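Local coordinates for protein GCN5-related N-acetyltransferase (Anabaena variabilis, PDB 2OZG) that probably acetylates aminoglycosides or related amines with acetyl-coenzyme A, as a GCN5-related N-acetyltransferase that binds coenzyme A, at residues A[38-43]-A[192-197]; A[219-224]-A[228-233]; A[169-174]-A[187-192]; A[17-22]-A[50-55]. All blocks are in the same frame, centred on the assembly; numbering follows the deposited sequence.

Contact 1. Residues A[38-43]-A[192-197]; sequences SEIYVK and LNRTLD
A surface contact built on one long arginine, with a water completing it, joins helix 37-45 of the N-terminal acetyltransferase region to the loop after helix 186-192. Arg194 spans the gap. Its CG stands anti to the backbone N (chi1 -177°), which sends the chain out toward the helix, and a bend at chi3 (-66°) then turns the guanidinium across the helix surface. The backbones stay well apart, the nearest CA atoms being those of Ile40 and Arg194 at 9.5 Å, so side chain and solvent carry the whole contact. Ile40 meets the arginine through its gamma methyl: CG2 lies 3.5 Å from Arg194 NE and 4.0 Å from Arg194 CD, the two side chains running antiparallel alongside each other. The methyl approaches the guanidinium obliquely. Beyond it, Arg194 NH1 comes to the edge of the Tyr41 ring, near the ring plane, at 4.2 Å from CD1, which is not a cation-pi geometry. The polar link is indirect. Water 1 accepts from Arg194 NH2 at 2.9 Å, lying in the guanidinium plane, and donates to Tyr41 O at 2.7 Å, so a main-chain carbonyl of the helix is read through solvent. The Tyr41 side chain is about 7 Å from the bound coenzyme A and packs on Ala83 and Ala84 of strand 75-87. On another side of helix 37-45, Val42 touches Ile20 of helix 20-30.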
# COMPACT_ATOMS: atom_id res chain seq x y z
N SER A 38 11.64 -29.50 -8.13
CA SER A 38 12.34 -30.37 -7.24
C SER A 38 13.35 -31.29 -7.93
O SER A 38 14.33 -31.64 -7.33
CB SER A 38 11.29 -31.21 -6.53
OG SER A 38 11.86 -32.25 -5.77
N GLU A 39 13.12 -31.69 -9.19
CA GLU A 39 14.08 -32.55 -9.90
C GLU A 39 15.43 -31.87 -10.08
O GLU A 39 16.49 -32.43 -9.83
CB GLU A 39 13.59 -32.92 -11.32
CG GLU A 39 12.29 -33.71 -11.44
N ILE A 40 15.39 -30.64 -10.55
CA ILE A 40 16.59 -29.83 -10.76
C ILE A 40 17.35 -29.68 -9.46
O ILE A 40 18.57 -29.77 -9.41
CB ILE A 40 16.21 -28.41 -11.26
CG1 ILE A 40 15.55 -28.51 -12.63
CG2 ILE A 40 17.44 -27.51 -11.33
CD1 ILE A 40 14.70 -27.31 -12.97
N TYR A 41 16.60 -29.42 -8.39
CA TYR A 41 17.16 -29.21 -7.06
C TYR A 41 17.83 -30.46 -6.54
O TYR A 41 19.01 -30.43 -6.13
CB TYR A 41 16.05 -28.79 -6.10
CG TYR A 41 16.53 -28.54 -4.68
CD1 TYR A 41 17.35 -27.45 -4.37
CD2 TYR A 41 16.16 -29.39 -3.64
CE1 TYR A 41 17.81 -27.24 -3.08
CE2 TYR A 41 16.62 -29.18 -2.34
CZ TYR A 41 17.44 -28.12 -2.06
OH TYR A 41 17.85 -27.91 -0.73
N VAL A 42 17.09 -31.57 -6.56
CA VAL A 42 17.60 -32.88 -6.10
C VAL A 42 18.83 -33.28 -6.89
O VAL A 42 19.82 -33.76 -6.32
CB VAL A 42 16.49 -33.98 -6.17
CG1 VAL A 42 17.05 -35.37 -5.93
CG2 VAL A 42 15.43 -33.70 -5.14
N LYS A 43 18.77 -33.05 -8.21
CA LYS A 43 19.87 -33.33 -9.13
C LYS A 43 21.11 -32.47 -8.84
O LYS A 43 22.25 -32.94 -8.91
CB LYS A 43 19.41 -33.13 -10.58
CG LYS A 43 20.47 -33.37 -11.66
N LEU A 192 23.89 -20.89 -7.38
CA LEU A 192 24.30 -19.56 -7.86
C LEU A 192 24.30 -19.44 -9.36
O LEU A 192 24.06 -18.39 -9.90
CB LEU A 192 25.70 -19.22 -7.38
CG LEU A 192 25.84 -18.84 -5.91
CD1 LEU A 192 27.30 -18.84 -5.51
CD2 LEU A 192 25.19 -17.51 -5.62
N ASN A 193 24.64 -20.51 -10.02
CA ASN A 193 24.66 -20.54 -11.48
C ASN A 193 23.26 -20.82 -12.07
O ASN A 193 23.06 -20.83 -13.28
CB ASN A 193 25.69 -21.58 -11.89
CG ASN A 193 26.07 -21.49 -13.32
OD1 ASN A 193 26.53 -20.45 -13.80
ND2 ASN A 193 25.89 -22.57 -14.03
N ARG A 194 22.26 -21.02 -11.22
CA ARG A 194 20.94 -21.40 -11.68
C ARG A 194 20.00 -20.23 -11.75
O ARG A 194 19.86 -19.46 -10.79
CB ARG A 194 20.38 -22.43 -10.72
CG ARG A 194 19.00 -23.03 -11.05
CD ARG A 194 18.63 -23.97 -9.87
NE ARG A 194 19.53 -25.13 -9.76
CZ ARG A 194 19.84 -25.76 -8.62
NH1 ARG A 194 19.37 -25.35 -7.45
NH2 ARG A 194 20.65 -26.81 -8.67
N THR A 195 19.34 -20.10 -12.89
CA THR A 195 18.34 -19.06 -13.07
C THR A 195 17.12 -19.59 -13.81
O THR A 195 17.15 -20.64 -14.46
CB THR A 195 18.89 -17.90 -13.95
OG1 THR A 195 19.34 -18.44 -15.20
CG2 THR A 195 20.06 -17.19 -13.27
N LEU A 196 16.06 -18.81 -13.72
CA LEU A 196 14.86 -19.01 -14.50
C LEU A 196 15.19 -18.81 -16.00
O LEU A 196 16.08 -18.00 -16.36
CB LEU A 196 13.84 -17.95 -14.05
CG LEU A 196 13.49 -18.00 -12.54
CD1 LEU A 196 12.61 -16.86 -12.04
CD2 LEU A 196 12.84 -19.35 -12.26
N ASP A 197 14.46 -19.53 -16.87
CA ASP A 197 14.55 -19.36 -18.36
C ASP A 197 14.33 -17.89 -18.72
O ASP A 197 14.90 -17.37 -19.68
CB ASP A 197 13.54 -20.21 -19.11
CG ASP A 197 13.87 -21.70 -19.10
OD1 ASP A 197 14.29 -22.21 -18.04
OD2 ASP A 197 13.68 -22.36 -20.15
O HOH W 1 20.54 -28.19 -6.07

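Contact 2. Residues A[219-224]-A[228-233]; sequences TQERTR and ILRIRD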
# COMPACT_ATOMS: atom_id res chain seq x y z
N THR A 219 21.58 -10.88 -11.16
CA THR A 219 20.45 -10.99 -12.08
C THR A 219 19.73 -9.64 -12.07
O THR A 219 19.98 -8.79 -11.19
CB THR A 219 19.42 -12.10 -11.69
OG1 THR A 219 18.93 -11.85 -10.37
CG2 THR A 219 20.02 -13.49 -11.76
N GLN A 220 18.90 -9.40 -13.06
CA GLN A 220 18.15 -8.16 -13.12
C GLN A 220 16.75 -8.58 -13.46
O GLN A 220 16.57 -9.54 -14.20
CB GLN A 220 18.62 -7.30 -14.30
CG GLN A 220 20.08 -7.06 -14.43
CD GLN A 220 20.34 -6.12 -15.57
OE1 GLN A 220 19.94 -6.38 -16.74
NE2 GLN A 220 20.94 -5.00 -15.26
N GLU A 221 15.78 -7.77 -13.07
CA GLU A 221 14.40 -8.04 -13.44
C GLU A 221 13.60 -6.79 -13.29
O GLU A 221 14.01 -5.88 -12.59
CB GLU A 221 13.78 -9.14 -12.57
CG GLU A 221 13.95 -8.92 -11.08
CD GLU A 221 13.35 -10.04 -10.23
OE1 GLU A 221 12.17 -10.36 -10.45
OE2 GLU A 221 14.07 -10.60 -9.35
N ARG A 222 12.44 -6.77 -13.95
CA ARG A 222 11.47 -5.70 -13.83
C ARG A 222 10.29 -6.27 -13.06
O ARG A 222 9.79 -7.33 -13.42
CB ARG A 222 10.97 -5.24 -15.17
CG ARG A 222 12.03 -4.55 -15.94
CD ARG A 222 11.45 -3.82 -17.16
NE ARG A 222 12.53 -3.12 -17.84
CZ ARG A 222 13.05 -1.96 -17.43
NH1 ARG A 222 12.56 -1.32 -16.37
NH2 ARG A 222 14.06 -1.43 -18.09
N THR A 223 9.86 -5.57 -12.02
CA THR A 223 8.73 -6.00 -11.19
C THR A 223 7.61 -4.97 -11.30
O THR A 223 7.65 -4.10 -12.19
CB THR A 223 9.18 -6.14 -9.72
OG1 THR A 223 9.32 -4.85 -9.12
CG2 THR A 223 10.51 -6.93 -9.65
N ARG A 224 6.59 -5.09 -10.44
CA ARG A 224 5.48 -4.11 -10.38
C ARG A 224 6.04 -2.81 -9.81
O ARG A 224 5.78 -1.74 -10.32
CB ARG A 224 4.33 -4.60 -9.49
N ILE A 228 15.03 -4.01 -10.64
CA ILE A 228 15.92 -4.41 -9.56
C ILE A 228 17.05 -5.28 -10.07
O ILE A 228 16.88 -6.10 -10.96
CB ILE A 228 15.10 -5.16 -8.50
CG1 ILE A 228 15.93 -5.52 -7.31
CG2 ILE A 228 14.50 -6.47 -9.09
CD1 ILE A 228 15.03 -5.77 -6.05
N LEU A 229 18.22 -5.03 -9.50
CA LEU A 229 19.38 -5.79 -9.81
C LEU A 229 19.70 -6.50 -8.53
O LEU A 229 19.93 -5.87 -7.49
CB LEU A 229 20.50 -4.86 -10.26
CG LEU A 229 21.81 -5.53 -10.69
CD1 LEU A 229 22.56 -4.64 -11.71
CD2 LEU A 229 22.71 -5.92 -9.56
N ARG A 230 19.68 -7.82 -8.58
CA ARG A 230 19.91 -8.61 -7.34
C ARG A 230 21.29 -9.24 -7.39
O ARG A 230 21.53 -10.15 -8.20
CB ARG A 230 18.84 -9.69 -7.21
CG ARG A 230 17.39 -9.20 -7.33
CD ARG A 230 16.40 -10.38 -7.14
NE ARG A 230 15.01 -9.99 -7.37
CZ ARG A 230 14.20 -9.52 -6.41
NH1 ARG A 230 14.64 -9.30 -5.20
NH2 ARG A 230 12.95 -9.20 -6.70
N ILE A 231 22.21 -8.77 -6.54
CA ILE A 231 23.54 -9.31 -6.47
C ILE A 231 23.48 -10.58 -5.60
O ILE A 231 23.20 -10.51 -4.42
CB ILE A 231 24.54 -8.30 -5.90
CG1 ILE A 231 24.66 -7.07 -6.81
CG2 ILE A 231 25.89 -8.94 -5.72
CD1 ILE A 231 25.46 -5.90 -6.23
N ARG A 232 23.78 -11.74 -6.18
CA ARG A 232 23.72 -12.99 -5.40
C ARG A 232 25.03 -13.40 -4.80
O ARG A 232 25.04 -14.14 -3.83
CB ARG A 232 23.14 -14.14 -6.19
CG ARG A 232 23.74 -14.34 -7.54
CD ARG A 232 23.11 -15.51 -8.34
NE ARG A 232 21.70 -15.34 -8.64
CZ ARG A 232 20.96 -16.29 -9.23
NH1 ARG A 232 21.49 -17.46 -9.57
NH2 ARG A 232 19.70 -16.08 -9.47
N ASP A 233 26.15 -12.92 -5.34
CA ASP A 233 27.44 -13.23 -4.74
C ASP A 233 28.39 -12.14 -5.20
O ASP A 233 28.23 -11.58 -6.26
CB ASP A 233 27.93 -14.61 -5.20
CG ASP A 233 29.11 -15.13 -4.42
OD1 ASP A 233 29.34 -14.66 -3.27
OD2 ASP A 233 29.79 -16.07 -4.95
O HOH W 2 20.40 -12.76 -8.12
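Thr219 lays its methyl against the end of Arg232, with CG2 3.5 Å from NH2 and the threonine side chain roughly perpendicular to that of the arginine. Its hydroxyl, placed between the backbone N and the carbonyl carbon (chi1 57°), turns instead to water 2, with OG1 2.8 Å from the water oxygen. The same water donates to Arg230 O at 2.8 Å and accepts from Arg232 NE at 2.9 Å, in the guanidinium plane. Arg232 NH1 is engaged by Leu192 O and Arg194 O, so the guanidinium is gripped from more than one edge and its rotation is restricted. These residues belong to the antiparallel hairpin of strands 211-222 and 227-236, whose short segments run at 154° to each other. Thr219 with Arg230 and Glu221 with Ile228 are hydrogen-bonded pairs, each closed by two N-H...O bonds, and Gln220 with Leu229 is the non-hydrogen-bonded pair between them. Past the ladder, Arg232 and Asp233 both face Ile217, a classic beta bulge. On the face carrying Thr219, Glu221 and Ile228 lie side by side. Glu221 also forms a salt bridge with Arg230, but the modelled separation is implausibly short and the exact position of these atoms is doubtful. As modelled, Ile228 CD1 sits 3.6 Å above the plane of the Arg230 guanidinium, offset toward its rim. On the other face Gln220 NE2 touches Leu229 CD1 at 3.9 Å and bonds to Gln255 OE1, while Gln220 also packs on Val32 of the second subunit.

Contact 3. Residues A[169-174]-A[187-192]; sequences ELYQQQ and AIWQGL
Tyr171, on helix 165-177, meets Trp189 of helix 186-192 from its first side-chain carbon onward. CB lies near the indole plane, at the edge of the ring, 3.8 Å from Trp189 CH2. One bond further, CG is 3.9 Å from Trp189 CZ2, and CD2 still grazes CZ2 at 4.1 Å. The rest of the phenol leads away from the indole, and the tip, OH, bonds to Leu182 O. With CG anti to the backbone N (chi1 179°) the ring projects from the helix, and the indole meets its base, at CB and CG. The six-membered ring of Trp189 turns its edge toward the face of Tyr171 in an offset edge-to-face pair, with centroids 5.5 Å apart and planes at 78°. Arg184 makes a cation-pi contact with each of the two rings, and Tyr215 of strand 211-222 touches both side chains, so the pair belongs to a larger aromatic cluster. The nearest CA atoms, those of Tyr171 and Trp189, are 10.7 Å apart, which leaves the bridging to side chains. Between the two rings the contact is consistent with dispersion plus a weak edge-to-face attraction, while Leu182 O meets the polar tip of Tyr171 and Arg184 brings positive charge to both rings.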
# COMPACT_ATOMS: atom_id res chain seq x y z
N GLU A 169 38.70 -19.33 -6.64
CA GLU A 169 39.93 -18.86 -6.03
C GLU A 169 39.81 -17.51 -5.32
O GLU A 169 40.46 -17.29 -4.30
CB GLU A 169 41.04 -18.87 -7.07
CG GLU A 169 41.30 -20.29 -7.60
CD GLU A 169 42.19 -20.31 -8.82
OE1 GLU A 169 42.59 -19.21 -9.27
OE2 GLU A 169 42.49 -21.41 -9.32
N LEU A 170 39.00 -16.61 -5.86
CA LEU A 170 38.70 -15.36 -5.19
C LEU A 170 37.76 -15.63 -4.02
O LEU A 170 37.90 -15.01 -2.97
CB LEU A 170 38.05 -14.37 -6.17
CG LEU A 170 38.99 -13.78 -7.24
CD1 LEU A 170 38.24 -13.08 -8.36
CD2 LEU A 170 40.01 -12.84 -6.63
N TYR A 171 36.77 -16.48 -4.21
CA TYR A 171 35.84 -16.83 -3.12
C TYR A 171 36.56 -17.37 -1.91
O TYR A 171 36.35 -16.91 -0.79
CB TYR A 171 34.77 -17.81 -3.58
CG TYR A 171 33.87 -18.15 -2.42
CD1 TYR A 171 32.84 -17.31 -2.03
CD2 TYR A 171 34.11 -19.27 -1.67
CE1 TYR A 171 32.07 -17.60 -0.91
CE2 TYR A 171 33.33 -19.57 -0.58
CZ TYR A 171 32.32 -18.75 -0.21
OH TYR A 171 31.60 -19.10 0.90
N GLN A 172 37.39 -18.38 -2.12
CA GLN A 172 38.10 -18.98 -0.99
C GLN A 172 39.02 -17.99 -0.27
O GLN A 172 39.34 -18.22 0.89
CB GLN A 172 38.81 -20.28 -1.41
CG GLN A 172 39.11 -21.22 -0.20
CD GLN A 172 39.20 -22.69 -0.59
OE1 GLN A 172 39.75 -23.05 -1.64
NE2 GLN A 172 38.65 -23.57 0.28
N GLN A 173 39.46 -16.91 -0.93
CA GLN A 173 40.24 -15.87 -0.24
C GLN A 173 39.40 -15.00 0.69
O GLN A 173 39.81 -14.71 1.77
CB GLN A 173 40.97 -14.97 -1.22
CG GLN A 173 42.09 -15.64 -1.87
CD GLN A 173 42.71 -14.80 -2.98
OE1 GLN A 173 43.49 -13.87 -2.72
NE2 GLN A 173 42.41 -15.18 -4.25
N GLN A 174 38.25 -14.53 0.23
CA GLN A 174 37.31 -13.80 1.10
C GLN A 174 36.73 -14.74 2.20
O GLN A 174 36.46 -14.33 3.33
CB GLN A 174 36.18 -13.21 0.21
CG GLN A 174 35.12 -12.50 0.99
CD GLN A 174 34.38 -11.43 0.20
OE1 GLN A 174 35.02 -10.59 -0.46
NE2 GLN A 174 33.03 -11.40 0.32
N ALA A 187 26.89 -27.83 -4.50
CA ALA A 187 25.49 -27.47 -4.67
C ALA A 187 25.24 -26.00 -4.51
O ALA A 187 24.27 -25.45 -5.09
CB ALA A 187 24.63 -28.24 -3.63
N ILE A 188 26.06 -25.36 -3.69
CA ILE A 188 25.92 -23.92 -3.43
C ILE A 188 26.27 -23.16 -4.71
O ILE A 188 25.57 -22.25 -5.15
CB ILE A 188 26.84 -23.41 -2.31
CG1 ILE A 188 26.77 -24.26 -1.01
CG2 ILE A 188 26.59 -21.98 -2.02
CD1 ILE A 188 25.53 -24.25 -0.27
N TRP A 189 27.39 -23.54 -5.30
CA TRP A 189 27.81 -22.97 -6.55
C TRP A 189 26.76 -23.24 -7.65
O TRP A 189 26.51 -22.39 -8.48
CB TRP A 189 29.15 -23.56 -6.97
CG TRP A 189 30.30 -23.02 -6.20
CD1 TRP A 189 31.06 -23.68 -5.30
CD2 TRP A 189 30.85 -21.71 -6.31
NE1 TRP A 189 32.05 -22.86 -4.82
CE2 TRP A 189 31.95 -21.65 -5.44
CE3 TRP A 189 30.53 -20.58 -7.07
CZ2 TRP A 189 32.74 -20.51 -5.32
CZ3 TRP A 189 31.29 -19.44 -6.93
CH2 TRP A 189 32.39 -19.41 -6.05
N GLN A 190 26.22 -24.46 -7.68
CA GLN A 190 25.14 -24.83 -8.59
C GLN A 190 23.95 -23.89 -8.50
O GLN A 190 23.40 -23.44 -9.51
CB GLN A 190 24.63 -26.23 -8.27
CG GLN A 190 25.53 -27.36 -8.73
CD GLN A 190 25.49 -27.59 -10.19
OE1 GLN A 190 24.65 -27.07 -10.92
NE2 GLN A 190 26.41 -28.42 -10.65
N GLY A 191 23.52 -23.63 -7.27
CA GLY A 191 22.39 -22.74 -7.05
C GLY A 191 22.67 -21.37 -7.56
O GLY A 191 21.79 -20.76 -8.14
N LEU A 192 23.89 -20.89 -7.38
CA LEU A 192 24.30 -19.56 -7.86
C LEU A 192 24.30 -19.44 -9.36
O LEU A 192 24.06 -18.39 -9.90
CB LEU A 192 25.70 -19.22 -7.38
CG LEU A 192 25.84 -18.84 -5.91
CD1 LEU A 192 27.30 -18.84 -5.51
CD2 LEU A 192 25.19 -17.51 -5.62

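Contact 4. Residues A[17-22]-A[50-55]; sequences QENIQQ and FRVIYR
The carboxamide of Asn19 and the phenol of Tyr54 are the flat groups that meet here, with planes 51° apart. The hydroxyl lies in the amide plane, at the N-H edge: Asn19 ND2 donates to Tyr54 OH at 2.9 Å, and an angle of 175° at the hydrogen makes the bond almost straight. Over one face of the same amide lies the CG2 methyl of Val52, 3.7 Å from Asn19 OD1. Seen from the tyrosine, ND2 stands oblique to the ring. With CG set between the backbone N and the carbonyl carbon (chi1 60°), the Asn19 side chain reaches the strand instead of capping the helix it precedes. Bonds at both ends, OD1 to Ser16 N and ND2 to the tyrosine hydroxyl, would hold the rotation of this buried amide. Next along, Ile20 extends CD1 to 4.3 Å from Phe50 CB and lies oblique to the Phe50 ring, which also packs on Val42 and Ile45 of helix 37-45. Strand 50-55 pairs antiparallel with strand 10-14 on one side and with strand 58-72 on the other. The start of helix 20-30 laid against the second strand in this way belongs to the beta1-alpha1-alpha2-beta2 opening of the GNAT fold.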
# COMPACT_ATOMS: atom_id res chain seq x y z
N GLN A 17 16.86 -44.88 -5.45
CA GLN A 17 16.01 -44.76 -6.61
C GLN A 17 14.60 -45.17 -6.25
O GLN A 17 13.66 -44.78 -6.92
CB GLN A 17 16.52 -45.69 -7.73
CG GLN A 17 17.70 -45.15 -8.50
CD GLN A 17 17.29 -44.04 -9.44
OE1 GLN A 17 17.17 -42.86 -9.05
NE2 GLN A 17 17.08 -44.40 -10.71
N GLU A 18 14.45 -45.97 -5.20
CA GLU A 18 13.15 -46.49 -4.82
C GLU A 18 12.29 -45.44 -4.14
O GLU A 18 11.05 -45.52 -4.18
CB GLU A 18 13.31 -47.68 -3.88
CG GLU A 18 12.05 -48.53 -3.70
CD GLU A 18 11.64 -49.34 -4.96
OE1 GLU A 18 12.53 -49.62 -5.80
OE2 GLU A 18 10.44 -49.72 -5.06
N ASN A 19 12.91 -44.44 -3.53
CA ASN A 19 12.14 -43.44 -2.81
C ASN A 19 12.43 -41.97 -3.14
O ASN A 19 11.78 -41.13 -2.57
CB ASN A 19 12.30 -43.67 -1.30
CG ASN A 19 13.78 -43.56 -0.84
OD1 ASN A 19 14.58 -42.81 -1.44
ND2 ASN A 19 14.14 -44.29 0.22
N ILE A 20 13.37 -41.65 -4.03
CA ILE A 20 13.74 -40.22 -4.28
C ILE A 20 12.65 -39.39 -4.99
O ILE A 20 12.58 -38.17 -4.83
CB ILE A 20 15.10 -40.12 -5.08
CG1 ILE A 20 15.67 -38.70 -5.04
CG2 ILE A 20 14.91 -40.59 -6.53
CD1 ILE A 20 15.79 -38.11 -3.60
N GLN A 21 11.81 -40.03 -5.76
CA GLN A 21 10.70 -39.30 -6.37
C GLN A 21 9.64 -38.91 -5.37
O GLN A 21 9.07 -37.83 -5.50
CB GLN A 21 9.99 -40.12 -7.42
CG GLN A 21 10.72 -40.23 -8.71
CD GLN A 21 10.03 -41.19 -9.61
OE1 GLN A 21 9.55 -40.81 -10.67
NE2 GLN A 21 9.91 -42.46 -9.18
N GLN A 22 9.29 -39.84 -4.47
CA GLN A 22 8.34 -39.56 -3.43
C GLN A 22 8.92 -38.44 -2.62
O GLN A 22 8.20 -37.54 -2.33
CB GLN A 22 8.10 -40.73 -2.49
CG GLN A 22 7.17 -41.79 -3.00
CD GLN A 22 7.61 -43.18 -2.61
OE1 GLN A 22 8.55 -43.73 -3.18
NE2 GLN A 22 6.92 -43.77 -1.65
N PHE A 50 20.84 -37.12 -0.00
CA PHE A 50 19.50 -37.10 0.62
C PHE A 50 19.27 -38.28 1.57
O PHE A 50 19.86 -39.38 1.44
CB PHE A 50 18.41 -36.99 -0.40
CG PHE A 50 18.32 -35.66 -1.06
CD1 PHE A 50 19.06 -35.39 -2.19
CD2 PHE A 50 17.43 -34.72 -0.62
CE1 PHE A 50 18.93 -34.17 -2.83
CE2 PHE A 50 17.30 -33.49 -1.25
CZ PHE A 50 18.05 -33.23 -2.36
N ARG A 51 18.47 -38.02 2.58
CA ARG A 51 18.14 -38.98 3.61
C ARG A 51 16.64 -38.97 3.71
O ARG A 51 15.98 -37.93 3.49
CB ARG A 51 18.67 -38.53 4.99
CG ARG A 51 20.14 -38.40 5.04
CD ARG A 51 20.78 -39.76 4.80
NE ARG A 51 22.23 -39.67 4.81
CZ ARG A 51 22.97 -39.46 3.74
NH1 ARG A 51 22.46 -39.34 2.52
NH2 ARG A 51 24.26 -39.39 3.90
N VAL A 52 16.12 -40.12 4.11
CA VAL A 52 14.67 -40.32 4.20
C VAL A 52 14.27 -40.84 5.54
O VAL A 52 14.99 -41.62 6.11
CB VAL A 52 14.24 -41.39 3.12
CG1 VAL A 52 12.84 -41.90 3.37
CG2 VAL A 52 14.36 -40.79 1.71
N ILE A 53 13.12 -40.40 6.05
CA ILE A 53 12.53 -41.01 7.25
C ILE A 53 11.22 -41.69 6.86
O ILE A 53 10.41 -41.13 6.10
CB ILE A 53 12.35 -40.00 8.42
CG1 ILE A 53 11.91 -40.70 9.69
CG2 ILE A 53 11.39 -38.90 8.09
CD1 ILE A 53 11.71 -39.75 10.82
N TYR A 54 11.04 -42.92 7.34
CA TYR A 54 9.83 -43.68 7.09
C TYR A 54 9.02 -43.77 8.34
O TYR A 54 9.58 -43.82 9.41
CB TYR A 54 10.15 -45.12 6.70
CG TYR A 54 10.68 -45.33 5.31
CD1 TYR A 54 12.03 -45.18 5.02
CD2 TYR A 54 9.83 -45.73 4.27
CE1 TYR A 54 12.50 -45.40 3.72
CE2 TYR A 54 10.29 -45.93 2.99
CZ TYR A 54 11.62 -45.76 2.72
OH TYR A 54 12.06 -45.97 1.43
N ARG A 55 7.70 -43.81 8.19
CA ARG A 55 6.79 -44.05 9.30
C ARG A 55 6.04 -45.28 8.83
O ARG A 55 5.28 -45.24 7.85
CB ARG A 55 5.83 -42.89 9.53
CG ARG A 55 5.03 -43.04 10.81
CD ARG A 55 3.99 -41.93 10.96
NE ARG A 55 3.13 -42.14 12.12
CZ ARG A 55 2.11 -43.00 12.16
NH1 ARG A 55 1.82 -43.79 11.11
NH2 ARG A 55 1.39 -43.12 13.28

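From the N terminus, contact 4 comes first, opening at 17-22 and closing at 50-55 round helices 20-30 and 37-45. Contact 1 opens inside that loop, at 38-43, but closes only at 192-197, so the two cross; they touch through helix 37-45. Contact 3, 169-174 with 187-192, nests within the long loop of contact 1 and shares Leu192 with it. Contact 2 follows in series as a local hairpin, yet it is tied to contacts 1 and 3 through Arg232. A chain of contacts thus runs from the N-terminal acetyltransferase region to the second one.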